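Local coordinates for protein benzoylformate Decarboxylase (Polynucleobacter necessarius, PDB 4K9Q) that binds thiamine diphosphate and magnesium and probably decarboxylates benzoylformate to benzaldehyde and carbon dioxide, at residues 445-450 and 515-520; 18-23 and 39-44; 435-440 and 489-494. One frame throughout, in Å; residues are numbered along the deposited sequence.

In the fold
Contact 2 comes first along the chain: strands 19-22 and 40-43, with helix 29-32 between them, form a beta-alpha-beta unit at one border of the N-terminal parallel sheet and close a short loop of 15 residues. Contacts 1 and 3 lie far later, in the C-terminal cofactor-binding domain, and they cross: 435-440 precedes 445-450, then 489-494 precedes 515-520. Contact 3 closes a loop from the start of helix 438-445 to the end of helix 484-490; contact 1 closes one of 64 residues, joining strands 449-455 and 517-523. They meet where the backbone of Lys494 is probably hydrogen-bonded to those of Thr517 and Val519. Gln445 packs on Val42, linking contacts 1 and 2; contacts 2 and 3 both touch the second subunit.

Contact 1: residues 445-450 and 515-520; sequences QKTHVI and KGTSVI
Thr517 reaches back to Thr447 where two neighbouring strands of the parallel six-stranded sheet of the C-terminal thiamine diphosphate-binding domain, 449-455 and 517-523, come together. The buried part is built on backbone: Ser518 N meets Val449 O at 2.9 Å with a nearly straight N-H (164°), while the bond from Val449 N to Gly516 O is longer, 3.3 Å. Thr517 OG1, placed beside its own backbone N by a chi1 of -64°, donates to Thr447 O at 3.0 Å, tilted out of that carbonyl's plane. Thr447 OG1 lies beside it and is hydrogen-bonded to Gly442 O, in helix 438-445. A valine at Thr517 would probably leave the buried Thr447 O without this hydroxyl donor and weaken the tie between the strand and the turn before its neighbour. Further along the strands, Ile450 CG2 and Ile520 CD1 pack at 4.1 Å, against helix 501-513.

The exposed end has little side-chain packing. Lys446, which ends helix 438-445 in a Schellman motif, sends its own amine away; Lys515 bends at chi2 and chi3 so that NZ donates a hydrogen bond to Lys446 O at 2.6 Å, tilted from the carbonyl plane. Between the two regions stands His448, its NE2 bonded to Ala511 O and one ring face covered by Lys515 CA, 4.1 Å from the ring centroid.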
# COMPACT_ATOMS: atom_id res chain seq x y z
N GLN A 445 -6.18 7.87 -37.39
CA GLN A 445 -4.89 7.33 -37.80
C GLN A 445 -4.97 6.55 -39.12
O GLN A 445 -3.95 6.12 -39.65
CB GLN A 445 -4.31 6.42 -36.70
CG GLN A 445 -4.06 7.12 -35.37
CD GLN A 445 -2.97 8.19 -35.45
OE1 GLN A 445 -1.94 8.00 -36.10
NE2 GLN A 445 -3.20 9.31 -34.79
N LYS A 446 -6.19 6.40 -39.63
CA LYS A 446 -6.45 5.63 -40.85
C LYS A 446 -5.94 4.19 -40.77
O LYS A 446 -5.45 3.63 -41.75
CB LYS A 446 -5.87 6.36 -42.08
CG LYS A 446 -6.44 7.75 -42.26
CD LYS A 446 -5.85 8.45 -43.48
CE LYS A 446 -6.53 9.79 -43.69
NZ LYS A 446 -6.43 10.66 -42.48
N THR A 447 -6.10 3.57 -39.60
CA THR A 447 -5.75 2.16 -39.44
C THR A 447 -6.74 1.26 -40.16
O THR A 447 -7.95 1.55 -40.21
CB THR A 447 -5.69 1.73 -37.94
OG1 THR A 447 -6.93 2.04 -37.31
CG2 THR A 447 -4.56 2.45 -37.22
N HIS A 448 -6.24 0.17 -40.73
CA HIS A 448 -7.11 -0.77 -41.41
C HIS A 448 -7.63 -1.78 -40.39
O HIS A 448 -6.97 -2.78 -40.08
CB HIS A 448 -6.37 -1.48 -42.54
CG HIS A 448 -7.28 -2.18 -43.51
ND1 HIS A 448 -6.82 -2.84 -44.62
CD2 HIS A 448 -8.63 -2.31 -43.52
CE1 HIS A 448 -7.84 -3.36 -45.28
NE2 HIS A 448 -8.95 -3.05 -44.63
N VAL A 449 -8.81 -1.48 -39.85
CA VAL A 449 -9.41 -2.27 -38.78
C VAL A 449 -10.87 -2.48 -39.13
O VAL A 449 -11.57 -1.52 -39.47
CB VAL A 449 -9.32 -1.55 -37.41
CG1 VAL A 449 -10.03 -2.36 -36.32
CG2 VAL A 449 -7.86 -1.28 -37.03
N ILE A 450 -11.32 -3.72 -39.03
CA ILE A 450 -12.68 -4.06 -39.41
C ILE A 450 -13.37 -4.66 -38.20
O ILE A 450 -13.04 -5.77 -37.76
CB ILE A 450 -12.69 -5.10 -40.55
CG1 ILE A 450 -11.94 -4.55 -41.77
CG2 ILE A 450 -14.12 -5.47 -40.93
CD1 ILE A 450 -11.69 -5.58 -42.84
N LYS A 515 -8.83 0.79 -46.94
CA LYS A 515 -7.75 0.99 -45.98
C LYS A 515 -8.16 2.06 -44.96
O LYS A 515 -7.84 3.24 -45.11
CB LYS A 515 -6.46 1.37 -46.70
CG LYS A 515 -5.19 0.93 -45.98
CD LYS A 515 -4.96 1.68 -44.67
CE LYS A 515 -4.31 3.04 -44.89
NZ LYS A 515 -3.65 3.57 -43.65
N GLY A 516 -8.88 1.62 -43.94
CA GLY A 516 -9.43 2.53 -42.95
C GLY A 516 -10.25 1.69 -42.01
O GLY A 516 -10.23 0.47 -42.09
N THR A 517 -10.99 2.35 -41.12
CA THR A 517 -11.72 1.66 -40.07
C THR A 517 -13.20 1.53 -40.44
O THR A 517 -13.84 2.52 -40.80
CB THR A 517 -11.56 2.40 -38.73
OG1 THR A 517 -10.18 2.36 -38.36
CG2 THR A 517 -12.40 1.76 -37.62
N SER A 518 -13.71 0.30 -40.34
CA SER A 518 -15.10 -0.02 -40.69
C SER A 518 -15.81 -0.72 -39.53
O SER A 518 -15.19 -1.44 -38.75
CB SER A 518 -15.13 -0.94 -41.91
OG SER A 518 -14.65 -0.30 -43.09
N VAL A 519 -17.12 -0.51 -39.45
CA VAL A 519 -17.97 -1.24 -38.51
C VAL A 519 -19.08 -1.95 -39.28
O VAL A 519 -19.82 -1.32 -40.05
CB VAL A 519 -18.58 -0.29 -37.45
CG1 VAL A 519 -19.54 -1.03 -36.53
CG2 VAL A 519 -17.47 0.37 -36.65
N ILE A 520 -19.18 -3.25 -39.08
CA ILE A 520 -20.22 -4.06 -39.70
C ILE A 520 -21.06 -4.68 -38.60
O ILE A 520 -20.57 -5.50 -37.83
CB ILE A 520 -19.61 -5.16 -40.58
CG1 ILE A 520 -18.70 -4.52 -41.64
CG2 ILE A 520 -20.71 -6.02 -41.22
CD1 ILE A 520 -17.94 -5.51 -42.50

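Contact 2: residues 18-23 and 39-44; sequences TTVVGN and FNYVLA
Thr18 and Phe39 open a parallel strand pair, 19-22 beside 40-43, the two strands of a beta-alpha-beta unit in the N-terminal domain. Five backbone bonds run between them: Asn40 N to Thr18 O, Val20 N to Asn40 O, Val42 N to Val20 O, Gly22 N to Val42 O and Ala44 N to Gly22 O. All span 2.8 to 3.0 Å, and that of Val20 N to Asn40 O is almost straight at 177°. The parallel pattern lets Val20 and Gly22 use both N and O on this neighbour, whereas Thr19 and Val21 turn their backbone to the next strand, bonding to Ile66 and Asn68. On the outer strand, Leu43 O is taken by Thr441 OG1 of helix 438-445.

Asn23, just past the strand, touches thiamine diphosphate. On the face carrying Val20 and Tyr41, Val20 CG1 lies 3.8 Å from Tyr41 CD2. With Tyr41 CG anti to the backbone N (chi1 -176°), the phenol runs on across Gly22, its OH 3.4 Å from Gly22 CA, on the side where a CB would point. Tyr41 also packs on Pro475 of the second subunit. At the opposite end, Thr18 CB sits over the face of the Phe39 ring, 3.9 Å from its centroid.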
# COMPACT_ATOMS: atom_id res chain seq x y z
N THR A 18 9.78 5.53 -29.36
CA THR A 18 9.46 6.84 -29.92
C THR A 18 7.98 7.03 -30.25
O THR A 18 7.61 7.94 -31.01
CB THR A 18 10.33 7.16 -31.16
OG1 THR A 18 10.06 6.21 -32.20
CG2 THR A 18 11.82 7.08 -30.80
N THR A 19 7.13 6.18 -29.68
CA THR A 19 5.69 6.37 -29.79
C THR A 19 5.08 6.68 -28.43
O THR A 19 5.34 5.99 -27.45
CB THR A 19 4.98 5.14 -30.39
OG1 THR A 19 5.55 4.86 -31.68
CG2 THR A 19 3.48 5.43 -30.56
N VAL A 20 4.25 7.72 -28.40
CA VAL A 20 3.50 8.10 -27.21
C VAL A 20 2.01 8.02 -27.53
O VAL A 20 1.53 8.70 -28.44
CB VAL A 20 3.82 9.57 -26.79
CG1 VAL A 20 2.94 9.97 -25.61
CG2 VAL A 20 5.31 9.75 -26.46
N VAL A 21 1.27 7.17 -26.82
CA VAL A 21 -0.18 7.20 -26.93
C VAL A 21 -0.69 8.01 -25.74
O VAL A 21 -0.25 7.81 -24.61
CB VAL A 21 -0.79 5.78 -26.92
CG1 VAL A 21 -2.28 5.86 -27.27
CG2 VAL A 21 -0.05 4.86 -27.88
N GLY A 22 -1.60 8.94 -25.97
CA GLY A 22 -1.94 9.86 -24.90
C GLY A 22 -3.34 10.44 -24.97
O GLY A 22 -4.03 10.37 -25.99
N ASN A 23 -3.76 10.98 -23.84
CA ASN A 23 -4.87 11.92 -23.80
C ASN A 23 -4.36 13.07 -22.93
O ASN A 23 -4.04 12.87 -21.75
CB ASN A 23 -6.11 11.26 -23.20
CG ASN A 23 -7.27 12.24 -23.08
OD1 ASN A 23 -7.51 12.81 -22.01
ND2 ASN A 23 -7.99 12.43 -24.17
N PHE A 39 9.13 11.57 -33.31
CA PHE A 39 8.29 10.76 -32.43
C PHE A 39 6.88 10.81 -33.00
O PHE A 39 6.56 11.69 -33.80
CB PHE A 39 8.28 11.31 -31.01
CG PHE A 39 9.51 10.96 -30.21
CD1 PHE A 39 10.77 11.36 -30.63
CD2 PHE A 39 9.39 10.24 -29.03
CE1 PHE A 39 11.88 11.03 -29.90
CE2 PHE A 39 10.50 9.92 -28.29
CZ PHE A 39 11.75 10.31 -28.73
N ASN A 40 6.04 9.85 -32.61
CA ASN A 40 4.64 9.85 -33.00
C ASN A 40 3.76 9.97 -31.77
O ASN A 40 3.94 9.21 -30.82
CB ASN A 40 4.29 8.56 -33.74
CG ASN A 40 4.72 8.58 -35.19
OD1 ASN A 40 4.78 9.63 -35.83
ND2 ASN A 40 5.02 7.40 -35.73
N TYR A 41 2.84 10.93 -31.77
CA TYR A 41 1.84 11.03 -30.71
C TYR A 41 0.52 10.56 -31.27
O TYR A 41 0.08 11.01 -32.34
CB TYR A 41 1.71 12.48 -30.23
CG TYR A 41 0.76 12.65 -29.06
CD1 TYR A 41 -0.60 12.82 -29.27
CD2 TYR A 41 1.23 12.62 -27.76
CE1 TYR A 41 -1.47 12.98 -28.21
CE2 TYR A 41 0.37 12.78 -26.68
CZ TYR A 41 -0.98 12.96 -26.91
OH TYR A 41 -1.85 13.12 -25.86
N VAL A 42 -0.11 9.64 -30.55
CA VAL A 42 -1.40 9.08 -30.95
C VAL A 42 -2.46 9.45 -29.92
O VAL A 42 -2.44 8.95 -28.79
CB VAL A 42 -1.33 7.54 -31.07
CG1 VAL A 42 -2.71 6.96 -31.40
CG2 VAL A 42 -0.30 7.13 -32.12
N LEU A 43 -3.39 10.31 -30.32
CA LEU A 43 -4.46 10.74 -29.43
C LEU A 43 -5.54 9.68 -29.32
O LEU A 43 -5.97 9.12 -30.35
CB LEU A 43 -5.11 12.04 -29.95
CG LEU A 43 -6.34 12.52 -29.18
CD1 LEU A 43 -5.97 12.98 -27.76
CD2 LEU A 43 -7.07 13.62 -29.96
N ALA A 44 -5.97 9.40 -28.10
CA ALA A 44 -7.25 8.72 -27.91
C ALA A 44 -8.13 9.53 -26.95
O ALA A 44 -7.62 10.31 -26.13
CB ALA A 44 -7.05 7.29 -27.42

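Contact 3: residues 435-440 and 489-494; sequences SVQGIY and KAYGAK
Tyr491, at the C-terminal end of helix 484-490, is the bump of this contact: its ring fits into a hollow made by Val436, Gln437, Ile439 and Tyr440 at the start of helix 438-445. A type I turn from Ser435 to Gly438 bends the chain into that shape. Gln437 CA lies over one ring face, 4.3 Å from the centroid in a CH-pi contact, and Gln437 CG lies alongside Tyr491 OH at 3.5 Å. Val436 O approaches Tyr491 CE2 at 3.8 Å. At the base of the ring, Tyr440 CB presses on Tyr491 CD1 at 3.6 Å, and the two side chains cross at about a right angle; Tyr440 CG, anti to its backbone N (chi1 -175°), leads its ring away from that CB. Ile439 CG2 fills the angle between Tyr491 CB, at 3.8 Å, and Ala493 CB, at 3.9 Å. Gly492, with positive phi, closes the helix in a Schellman motif and turns the chain so that Ala493 can take that place.

Between the segments the contact is mostly van der Waals packing. Here carbon surfaces join the two segments, while Tyr491 OH and Gln437 NE2 bond to Gln433, and Tyr440 OH to Pro480 O, of the second subunit.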
# COMPACT_ATOMS: atom_id res chain seq x y z
N SER A 435 -15.19 0.64 -24.50
CA SER A 435 -14.16 1.54 -24.99
C SER A 435 -14.47 1.96 -26.42
O SER A 435 -13.58 2.04 -27.27
CB SER A 435 -12.78 0.88 -24.93
OG SER A 435 -12.43 0.61 -23.58
N VAL A 436 -15.75 2.22 -26.67
CA VAL A 436 -16.24 2.57 -27.99
C VAL A 436 -15.45 3.76 -28.59
O VAL A 436 -15.28 3.84 -29.82
CB VAL A 436 -17.77 2.85 -27.95
CG1 VAL A 436 -18.08 4.12 -27.17
CG2 VAL A 436 -18.35 2.89 -29.33
N GLN A 437 -14.94 4.64 -27.73
CA GLN A 437 -14.24 5.83 -28.20
C GLN A 437 -12.98 5.49 -29.01
O GLN A 437 -12.49 6.32 -29.79
CB GLN A 437 -13.86 6.76 -27.04
CG GLN A 437 -15.04 7.14 -26.14
CD GLN A 437 -15.13 6.25 -24.92
OE1 GLN A 437 -14.80 5.07 -25.00
NE2 GLN A 437 -15.56 6.81 -23.80
N GLY A 438 -12.45 4.29 -28.80
CA GLY A 438 -11.26 3.84 -29.51
C GLY A 438 -11.40 3.94 -31.03
O GLY A 438 -10.42 4.11 -31.74
N ILE A 439 -12.63 3.80 -31.52
CA ILE A 439 -12.89 3.89 -32.96
C ILE A 439 -12.32 5.18 -33.55
O ILE A 439 -11.76 5.19 -34.65
CB ILE A 439 -14.40 3.81 -33.26
CG1 ILE A 439 -14.96 2.46 -32.79
CG2 ILE A 439 -14.67 3.99 -34.75
CD1 ILE A 439 -16.48 2.38 -32.89
N TYR A 440 -12.46 6.27 -32.80
CA TYR A 440 -11.98 7.57 -33.25
C TYR A 440 -10.50 7.52 -33.63
O TYR A 440 -10.09 8.08 -34.64
CB TYR A 440 -12.20 8.61 -32.16
CG TYR A 440 -11.83 10.02 -32.58
CD1 TYR A 440 -12.59 10.71 -33.54
CD2 TYR A 440 -10.74 10.67 -32.03
CE1 TYR A 440 -12.25 12.00 -33.92
CE2 TYR A 440 -10.39 11.96 -32.40
CZ TYR A 440 -11.15 12.61 -33.35
OH TYR A 440 -10.78 13.90 -33.70
N LYS A 489 -20.65 5.81 -37.06
CA LYS A 489 -20.78 7.11 -37.72
C LYS A 489 -20.29 8.24 -36.82
O LYS A 489 -19.65 9.19 -37.27
CB LYS A 489 -22.24 7.34 -38.13
CG LYS A 489 -22.50 8.66 -38.83
CD LYS A 489 -23.98 8.82 -39.17
CE LYS A 489 -24.26 10.16 -39.83
NZ LYS A 489 -25.68 10.29 -40.27
N ALA A 490 -20.58 8.12 -35.53
CA ALA A 490 -20.21 9.14 -34.56
C ALA A 490 -18.71 9.44 -34.58
O ALA A 490 -18.30 10.58 -34.39
CB ALA A 490 -20.64 8.70 -33.16
N TYR A 491 -17.91 8.41 -34.82
CA TYR A 491 -16.45 8.56 -34.78
C TYR A 491 -15.82 8.56 -36.17
O TYR A 491 -14.59 8.55 -36.29
CB TYR A 491 -15.83 7.49 -33.89
CG TYR A 491 -16.22 7.67 -32.45
CD1 TYR A 491 -15.82 8.81 -31.76
CD2 TYR A 491 -17.01 6.74 -31.80
CE1 TYR A 491 -16.18 9.01 -30.45
CE2 TYR A 491 -17.38 6.93 -30.48
CZ TYR A 491 -16.96 8.07 -29.82
OH TYR A 491 -17.32 8.27 -28.50
N GLY A 492 -16.66 8.55 -37.19
CA GLY A 492 -16.21 8.70 -38.57
C GLY A 492 -15.87 7.42 -39.32
O GLY A 492 -15.32 7.48 -40.42
N ALA A 493 -16.21 6.27 -38.75
CA ALA A 493 -15.95 5.00 -39.42
C ALA A 493 -16.98 4.70 -40.50
O ALA A 493 -18.12 5.16 -40.42
CB ALA A 493 -15.91 3.85 -38.40
N LYS A 494 -16.58 3.94 -41.51
CA LYS A 494 -17.54 3.33 -42.43
C LYS A 494 -18.37 2.41 -41.55
O LYS A 494 -17.83 1.61 -40.79
CB LYS A 494 -16.82 2.52 -43.51
CG LYS A 494 -16.06 3.36 -44.50
CD LYS A 494 -16.98 4.31 -45.24
CE LYS A 494 -16.25 5.01 -46.38
NZ LYS A 494 -15.72 4.01 -47.36